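Local coordinates for F5/8 type C domain protein (Bacteroides ovatus, PDB 4ZRX) that probably hydrolyses alpha-L-fucosides with a TIM-barrel catalytic domain of the alpha-L-fucosidase family, which is joined to a C-terminal F5/8 type C domain, at residues Asp313-Phe316 / Gln317-Tyr321; Glu347-Asp350 / Tyr351-Gln354. All blocks are in the same frame, centred on the assembly; numbering follows the deposited sequence.

Contact 1 (Asp313-Phe316 / Gln317-Tyr321); sequences DIYF and QSVGY
Asp-313 O receives the N-H of Gln-317 at 3.0 Å, the last i-to-i+4 backbone bond of helix 308-316 before the chain leaves helical geometry. The carboxylate of Asp-313 faces elsewhere, forming salt bridges to Lys-309 and to Arg-430 of strand 427-431. One residue on, Ile-314 O is gripped by a side chain: Ser-318 OG donates to it at 2.6 Å from above the carbonyl plane, while Gln-317 N adds only a weak bond. The hydroxyl gets there because OG sits between the backbone N and the carbonyl carbon of its own residue (chi1 53°), folded back against the helix end. Tyr-315 O takes two donors: Gly-320 N, nearly straight at 171° and in the carbonyl plane, and Ser-318 N, at 3.1 Å from above that plane. The Tyr-315 ring swings out with CG trans to the backbone N (chi1 -177°), and Val-319 lies obliquely over one face of it, a CH-pi contact with CB 4.0 Å from the centroid. The valine's branches divide the ring, CG2 resting 3.6 Å from CE1 of Tyr-315 and CG1 lying by CZ and OH. Phe-316 contributes its carbonyl, whose O meets Gly-320 CA at 3.2 Å in a CA-H...O contact; a beta carbon on Gly-320 would collide with this oxygen. A serine hydroxyl and backbone amides thus bond the carbonyls of residues 313 to 315 where the helix ends, and the chain goes on through a mostly buried type I turn, closed by Tyr-321 N to Ser-318 O, toward barrel strand 324-328.

Contact 2 (Glu347-Asp350 / Tyr351-Gln354); sequences EFAD and YRQQ. With EDO (1,2-ethanediol), chain G.
Regular i-to-i+4 bonds run through Glu-347 to Gln-354, from Tyr-351 N to Glu-347 O at 3.0 Å through to Gln-354 N and Asp-350 O at 2.9 Å. One turn apart on this helix, Phe-348 and Arg-352 form a cation-pi pair. The phenyl ring is carried out with CG opposite the backbone N (chi1 -179°), and the arginine chain, bent at chi3 (-47°), brings NH1 over the ring centre, 3.2 Å above its plane. Because the guanidinium stands 80° from the ring plane, it meets the face with its NH1 end and is not stacked flat. Ala-349 CA lies over one guanidinium face, 3.9 Å from CZ of Arg-352. The other nitrogens look elsewhere: Arg-352 NE donates to O2 of a 1,2-ethanediol, probably from the crystallisation liquor, at 2.8 Å, and NH2 bonds to Ala-87 O. With an alanine here, the Phe-348 face is likely to lose its cation and Ala-87 O this donor. Next to Arg-352 in the chain, Tyr-351 bonds through OH to Glu-461 O. Within the protein, the guanidinium thus spans an aromatic face and a backbone carbonyl, tying helix 339-356 to the segment around Ala-87.

Contact 1 comes first along the chain, at the C-terminal end of helix 308-316, and contact 2 follows on helix 339-356, with strand 324-328 of the barrel sheet between them. Their centres are about 14 Å apart, yet they touch directly: CE1 of Tyr-315 packs 3.7 Å from CD of Arg-352, and Tyr-315 CB lies 3.9 Å from Phe-348 CZ. Both belong to the alpha-L-fucosidase family region. From this shared interface the surroundings diverge: helix 308-316 and the turn after it pack the probably catalytic barrel against strand 427-431 of a beta-sandwich sheet, whereas helix 339-356 meets the loop around Ala-460 to Leu-463 through Tyr-351.

Contact 1 (Asp313-Phe316 / Gln317-Tyr321)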
loop_
_atom_site.group_PDB
_atom_site.type_symbol
_atom_site.label_atom_id
_atom_site.label_comp_id
_atom_site.label_asym_id
_atom_site.label_seq_id
_atom_site.Cartn_x
_atom_site.Cartn_y
_atom_site.Cartn_z
ATOM N N ASP A 313 2.634 -8.777 1.587
ATOM C CA ASP A 313 2.735 -8.594 0.138
ATOM C C ASP A 313 2.897 -7.136 -0.200
ATOM O O ASP A 313 3.707 -6.778 -1.085
ATOM C CB ASP A 313 1.593 -9.213 -0.639
ATOM C CG ASP A 313 1.584 -10.764 -0.578
ATOM O OD1 ASP A 313 2.632 -11.439 -0.366
ATOM O OD2 ASP A 313 0.468 -11.290 -0.751
ATOM N N ILE A 314 2.118 -6.286 0.459
ATOM C CA ILE A 314 2.329 -4.834 0.272
ATOM C C ILE A 314 3.749 -4.432 0.593
ATOM O O ILE A 314 4.352 -3.679 -0.175
ATOM C CB ILE A 314 1.280 -4.005 1.088
ATOM C CG1 ILE A 314 -0.094 -4.130 0.412
ATOM C CG2 ILE A 314 1.658 -2.536 1.173
ATOM C CD1 ILE A 314 -1.249 -3.715 1.267
ATOM N N TYR A 315 4.301 -4.845 1.715
ATOM C CA TYR A 315 5.665 -4.535 2.094
ATOM C C TYR A 315 6.658 -4.919 1.008
ATOM O O TYR A 315 7.481 -4.114 0.557
ATOM C CB TYR A 315 5.948 -5.196 3.456
ATOM C CG TYR A 315 7.300 -4.882 3.989
ATOM C CD1 TYR A 315 7.573 -3.681 4.664
ATOM C CD2 TYR A 315 8.341 -5.755 3.766
ATOM C CE1 TYR A 315 8.839 -3.372 5.137
ATOM C CE2 TYR A 315 9.615 -5.474 4.296
ATOM C CZ TYR A 315 9.851 -4.270 4.940
ATOM O OH TYR A 315 11.108 -3.968 5.441
ATOM N N PHE A 316 6.540 -6.136 0.530
ATOM C CA PHE A 316 7.429 -6.596 -0.547
ATOM C C PHE A 316 7.254 -5.870 -1.859
ATOM O O PHE A 316 8.197 -5.787 -2.606
ATOM C CB PHE A 316 7.359 -8.124 -0.692
ATOM C CG PHE A 316 8.007 -8.850 0.471
ATOM C CD1 PHE A 316 9.380 -8.820 0.617
ATOM C CD2 PHE A 316 7.266 -9.585 1.360
ATOM C CE1 PHE A 316 9.990 -9.428 1.670
ATOM C CE2 PHE A 316 7.862 -10.211 2.411
ATOM C CZ PHE A 316 9.213 -10.162 2.568
ATOM N N GLN A 317 6.069 -5.326 -2.117
ATOM C CA GLN A 317 5.805 -4.577 -3.300
ATOM C C GLN A 317 5.907 -3.054 -3.121
ATOM O O GLN A 317 5.470 -2.298 -3.987
ATOM C CB GLN A 317 4.413 -4.918 -3.825
ATOM C CG GLN A 317 4.239 -6.408 -4.276
ATOM C CD GLN A 317 2.726 -6.674 -4.473
ATOM O OE1 GLN A 317 1.970 -6.752 -3.512
ATOM N NE2 GLN A 317 2.305 -6.614 -5.626
ATOM N N SER A 318 6.441 -2.642 -1.989
ATOM C CA SER A 318 6.694 -1.254 -1.696
ATOM C C SER A 318 8.135 -1.082 -1.277
ATOM O O SER A 318 8.964 -0.691 -2.103
ATOM C CB SER A 318 5.710 -0.687 -0.676
ATOM O OG SER A 318 5.632 -1.461 0.505
ATOM N N VAL A 319 8.455 -1.339 -0.019
ATOM C CA VAL A 319 9.815 -1.293 0.461
ATOM C C VAL A 319 10.697 -2.205 -0.410
ATOM O O VAL A 319 11.815 -1.855 -0.755
ATOM C CB VAL A 319 9.883 -1.708 1.910
ATOM C CG1 VAL A 319 11.313 -1.756 2.418
ATOM C CG2 VAL A 319 9.079 -0.684 2.714
ATOM N N GLY A 320 10.160 -3.362 -0.787
ATOM C CA GLY A 320 10.885 -4.245 -1.679
ATOM C C GLY A 320 10.935 -3.873 -3.144
ATOM O O GLY A 320 11.592 -4.585 -3.925
ATOM N N TYR A 321 10.224 -2.814 -3.535
ATOM C CA TYR A 321 10.165 -2.298 -4.883
ATOM C C TYR A 321 10.668 -0.847 -4.921
ATOM O O TYR A 321 10.233 -0.050 -5.761
ATOM C CB TYR A 321 8.735 -2.337 -5.418
ATOM C CG TYR A 321 8.174 -3.670 -5.904
ATOM C CD1 TYR A 321 8.882 -4.876 -5.838
ATOM C CD2 TYR A 321 6.915 -3.678 -6.519
ATOM C CE1 TYR A 321 8.310 -6.063 -6.311
ATOM C CE2 TYR A 321 6.340 -4.867 -6.996
ATOM C CZ TYR A 321 7.042 -6.024 -6.869
ATOM O OH TYR A 321 6.517 -7.238 -7.306
#

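Contact 2 (Glu347-Asp350 / Tyr351-Gln354)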
loop_
_atom_site.group_PDB
_atom_site.type_symbol
_atom_site.label_atom_id
_atom_site.label_comp_id
_atom_site.label_asym_id
_atom_site.label_seq_id
_atom_site.Cartn_x
_atom_site.Cartn_y
_atom_site.Cartn_z
ATOM N N GLU A 347 1.353 -8.397 14.700
ATOM C CA GLU A 347 1.598 -9.566 13.821
ATOM C C GLU A 347 2.525 -9.229 12.661
ATOM O O GLU A 347 3.386 -10.017 12.311
ATOM C CB GLU A 347 0.315 -10.143 13.290
ATOM C CG GLU A 347 -0.507 -10.862 14.382
ATOM C CD GLU A 347 -1.932 -11.198 13.928
ATOM O OE1 GLU A 347 -2.299 -10.935 12.736
ATOM O OE2 GLU A 347 -2.682 -11.777 14.777
ATOM N N PHE A 348 2.312 -8.062 12.057
ATOM C CA PHE A 348 3.093 -7.626 10.917
ATOM C C PHE A 348 4.514 -7.334 11.361
ATOM O O PHE A 348 5.479 -7.719 10.700
ATOM C CB PHE A 348 2.361 -6.443 10.321
ATOM C CG PHE A 348 2.970 -5.810 9.082
ATOM C CD1 PHE A 348 3.615 -6.558 8.086
ATOM C CD2 PHE A 348 2.781 -4.442 8.861
ATOM C CE1 PHE A 348 4.090 -5.955 6.952
ATOM C CE2 PHE A 348 3.297 -3.815 7.740
ATOM C CZ PHE A 348 3.939 -4.572 6.754
ATOM N N ALA A 349 4.653 -6.635 12.495
ATOM C CA ALA A 349 5.975 -6.328 13.026
ATOM C C ALA A 349 6.716 -7.619 13.410
ATOM O O ALA A 349 7.896 -7.758 13.147
ATOM C CB ALA A 349 5.894 -5.387 14.249
ATOM N N ASP A 350 6.028 -8.563 14.028
ATOM C CA ASP A 350 6.670 -9.812 14.423
ATOM C C ASP A 350 7.114 -10.588 13.179
ATOM O O ASP A 350 8.205 -11.168 13.147
ATOM C CB ASP A 350 5.718 -10.685 15.240
ATOM C CG ASP A 350 5.474 -10.169 16.639
ATOM O OD1 ASP A 350 6.159 -9.265 17.135
ATOM O OD2 ASP A 350 4.530 -10.700 17.255
ATOM N N TYR A 351 6.295 -10.576 12.124
ATOM C CA TYR A 351 6.662 -11.258 10.878
ATOM C C TYR A 351 7.920 -10.657 10.225
ATOM O O TYR A 351 8.820 -11.391 9.820
ATOM C CB TYR A 351 5.500 -11.255 9.918
ATOM C CG TYR A 351 5.812 -11.988 8.661
ATOM C CD1 TYR A 351 5.858 -13.351 8.653
ATOM C CD2 TYR A 351 6.134 -11.308 7.487
ATOM C CE1 TYR A 351 6.213 -14.043 7.492
ATOM C CE2 TYR A 351 6.467 -11.980 6.339
ATOM C CZ TYR A 351 6.522 -13.347 6.346
ATOM O OH TYR A 351 6.875 -14.076 5.182
ATOM N N ARG A 352 7.965 -9.354 10.122
ATOM C CA ARG A 352 9.167 -8.682 9.583
ATOM C C ARG A 352 10.379 -8.969 10.463
ATOM O O ARG A 352 11.453 -9.221 9.939
ATOM C CB ARG A 352 8.947 -7.226 9.458
ATOM C CG ARG A 352 7.819 -6.867 8.470
ATOM C CD ARG A 352 7.912 -5.451 8.005
ATOM N NE ARG A 352 8.126 -4.546 9.141
ATOM C CZ ARG A 352 7.220 -4.134 9.992
ATOM N NH1 ARG A 352 5.936 -4.342 9.763
ATOM N NH2 ARG A 352 7.614 -3.405 11.030
ATOM N N GLN A 353 10.215 -8.882 11.775
ATOM C CA GLN A 353 11.349 -9.123 12.660
ATOM C C GLN A 353 11.912 -10.538 12.451
ATOM O O GLN A 353 13.120 -10.721 12.366
ATOM C CB GLN A 353 11.010 -8.892 14.152
ATOM C CG GLN A 353 12.291 -8.969 15.125
ATOM C CD GLN A 353 12.824 -10.384 15.520
ATOM O OE1 GLN A 353 14.038 -10.563 15.808
ATOM N NE2 GLN A 353 11.954 -11.381 15.548
ATOM N N GLN A 354 11.034 -11.536 12.415
ATOM C CA GLN A 354 11.426 -12.931 12.240
ATOM C C GLN A 354 12.093 -13.126 10.879
ATOM O O GLN A 354 13.104 -13.825 10.758
ATOM C CB GLN A 354 10.189 -13.848 12.350
ATOM C CG GLN A 354 9.596 -13.917 13.752
ATOM C CD GLN A 354 8.072 -14.252 13.829
ATOM O OE1 GLN A 354 7.414 -14.611 12.833
ATOM N NE2 GLN A 354 7.506 -14.078 15.021
HETATM C C1 EDO G . 12.453 -5.118 9.708
HETATM O O1 EDO G . 11.690 -5.663 10.791
HETATM C C2 EDO G . 11.472 -4.568 8.674
HETATM O O2 EDO G . 10.692 -3.476 9.175
#